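Local coordinates for putative malic enzyme ((S)-malate:NAD+ oxidoreductase (decarboxylating)) (Streptococcus pyogenes, PDB 2A9F), which probably catalyses the NAD-dependent oxidative decarboxylation of (S)-malate with the help of a divalent metal ion, at residues 182-187 and 280-285. Sequence-based numbering, arbitrary orientation.
Sequences LKKSLD and AARPVI
Leu182 meets Arg282 through the branched end of its side chain: CG lies 3.6 Å from Arg282 CB, and CD1 lies 3.8 Å from the same atom. The two side chains run past one another in opposite directions, with the leucine branch against the aliphatic base of the arginine. Its other methyl, CD2, approaches the backbone, 3.3 Å from Arg282 O, and also reaches Val284 CG2 at 4.0 Å, where strand 284-287 begins. Ile261 and Tyr306 also touch this leucine, and Val284 packs on Ser178 of helix 162-180.

Two residues on, Lys184 has its CG anti to the carbonyl carbon (chi1 -49°) and an extended chain beyond it, which carries NZ to 3.9 Å from Arg282 N and 4.5 Å from Ala281 CB. The approach of the two nitrogens is non-bonded, since both would be donors. Lys184 NZ and Arg282 NE, like charges, stay 6.5 Å apart, where any repulsion is probably mild. Separately, Arg282 makes a cation-pi interaction with Tyr306.

The contact thus joins the loop between helix 162-180 and strand 190-194 to the entry of strand 284-287, at the surface of the Rossmann-type NAD-binding domain and away from the annotated sites. With 200 Å² buried in total and no hydrogen bond across the segments, its chemistry implies modest apolar packing of Leu182 on Arg282 and Val284, in which a methyl rather than a donor of 182-187 reaches Arg282 O.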
loop_
_atom_site.group_PDB
_atom_site.type_symbol
_atom_site.label_atom_id
_atom_site.label_comp_id
_atom_site.label_asym_id
_atom_site.label_seq_id
_atom_site.Cartn_x
_atom_site.Cartn_y
_atom_site.Cartn_z
ATOM N N LEU A 182 -25.563 9.648 -36.722
ATOM C CA LEU A 182 -25.699 10.955 -37.348
ATOM C C LEU A 182 -25.351 10.800 -38.826
ATOM O O LEU A 182 -25.792 11.581 -39.672
ATOM C CB LEU A 182 -24.766 11.976 -36.681
ATOM C CG LEU A 182 -25.481 13.006 -35.798
ATOM C CD1 LEU A 182 -26.287 12.281 -34.739
ATOM C CD2 LEU A 182 -24.482 13.947 -35.155
ATOM N N LYS A 183 -24.570 9.761 -39.115
ATOM C CA LYS A 183 -24.121 9.442 -40.463
ATOM C C LYS A 183 -23.012 10.372 -40.906
ATOM O O LYS A 183 -22.904 10.699 -42.085
ATOM C CB LYS A 183 -25.283 9.518 -41.462
ATOM C CG LYS A 183 -25.945 8.179 -41.767
ATOM C CD LYS A 183 -26.523 7.527 -40.520
ATOM C CE LYS A 183 -27.275 6.251 -40.874
ATOM N NZ LYS A 183 -26.408 5.269 -41.580
ATOM N N LYS A 184 -22.185 10.794 -39.959
ATOM C CA LYS A 184 -21.078 11.689 -40.267
ATOM C C LYS A 184 -19.770 11.029 -39.838
ATOM O O LYS A 184 -19.785 10.055 -39.101
ATOM C CB LYS A 184 -21.276 13.011 -39.522
ATOM C CG LYS A 184 -22.673 13.597 -39.690
ATOM C CD LYS A 184 -22.897 14.873 -38.861
ATOM C CE LYS A 184 -24.317 15.408 -39.043
ATOM N NZ LYS A 184 -24.628 16.566 -38.162
ATOM N N SER A 185 -18.641 11.542 -40.309
ATOM C CA SER A 185 -17.354 10.984 -39.910
ATOM C C SER A 185 -16.716 11.917 -38.883
ATOM O O SER A 185 -17.255 12.986 -38.575
ATOM C CB SER A 185 -16.418 10.835 -41.114
ATOM O OG SER A 185 -15.161 10.298 -40.726
ATOM N N LEU A 186 -15.569 11.510 -38.355
ATOM C CA LEU A 186 -14.868 12.313 -37.366
ATOM C C LEU A 186 -13.994 13.352 -38.078
ATOM O O LEU A 186 -13.424 14.243 -37.444
ATOM C CB LEU A 186 -14.011 11.402 -36.479
ATOM C CG LEU A 186 -13.363 12.006 -35.228
ATOM C CD1 LEU A 186 -14.420 12.602 -34.306
ATOM C CD2 LEU A 186 -12.570 10.915 -34.520
ATOM N N ASP A 187 -13.904 13.232 -39.403
ATOM C CA ASP A 187 -13.107 14.149 -40.213
ATOM C C ASP A 187 -14.025 15.098 -40.951
ATOM O O ASP A 187 -13.572 15.887 -41.769
ATOM C CB ASP A 187 -12.281 13.387 -41.246
ATOM C CG ASP A 187 -11.500 12.232 -40.646
ATOM O OD1 ASP A 187 -10.360 12.457 -40.179
ATOM O OD2 ASP A 187 -12.036 11.098 -40.639
ATOM N N ALA A 280 -25.071 23.010 -35.819
ATOM C CA ALA A 280 -25.309 22.196 -37.003
ATOM C C ALA A 280 -26.668 21.484 -36.906
ATOM O O ALA A 280 -27.457 21.763 -35.995
ATOM C CB ALA A 280 -24.178 21.188 -37.189
ATOM N N ALA A 281 -26.931 20.568 -37.841
ATOM C CA ALA A 281 -28.208 19.850 -37.916
ATOM C C ALA A 281 -28.585 19.013 -36.702
ATOM O O ALA A 281 -29.597 19.290 -36.052
ATOM C CB ALA A 281 -28.233 18.987 -39.162
ATOM N N ARG A 282 -27.795 17.973 -36.420
ATOM C CA ARG A 282 -28.030 17.092 -35.262
ATOM C C ARG A 282 -26.941 17.427 -34.234
ATOM O O ARG A 282 -25.912 16.749 -34.134
ATOM C CB ARG A 282 -27.917 15.618 -35.675
ATOM C CG ARG A 282 -28.595 15.279 -36.999
ATOM C CD ARG A 282 -30.073 14.938 -36.865
ATOM N NE ARG A 282 -30.309 13.511 -37.078
ATOM C CZ ARG A 282 -31.510 12.967 -37.234
ATOM N NH1 ARG A 282 -32.594 13.733 -37.204
ATOM N NH2 ARG A 282 -31.630 11.656 -37.413
ATOM N N PRO A 283 -27.158 18.495 -33.460
ATOM C CA PRO A 283 -26.204 18.942 -32.448
ATOM C C PRO A 283 -26.050 18.060 -31.209
ATOM O O PRO A 283 -26.990 17.879 -30.437
ATOM C CB PRO A 283 -26.714 20.337 -32.108
ATOM C CG PRO A 283 -28.191 20.168 -32.212
ATOM C CD PRO A 283 -28.346 19.369 -33.482
ATOM N N VAL A 284 -24.855 17.511 -31.032
ATOM C CA VAL A 284 -24.556 16.692 -29.868
ATOM C C VAL A 284 -24.032 17.690 -28.836
ATOM O O VAL A 284 -23.586 18.775 -29.205
ATOM C CB VAL A 284 -23.469 15.631 -30.180
ATOM C CG1 VAL A 284 -23.197 14.784 -28.954
ATOM C CG2 VAL A 284 -23.915 14.756 -31.330
ATOM N N ILE A 285 -24.092 17.329 -27.557
ATOM C CA ILE A 285 -23.644 18.207 -26.482
ATOM C C ILE A 285 -23.161 17.421 -25.265
ATOM O O ILE A 285 -23.874 16.562 -24.751
ATOM C CB ILE A 285 -24.795 19.139 -26.039
ATOM C CG1 ILE A 285 -25.020 20.223 -27.100
ATOM C CG2 ILE A 285 -24.497 19.730 -24.661
ATOM C CD1 ILE A 285 -26.149 21.176 -26.775
#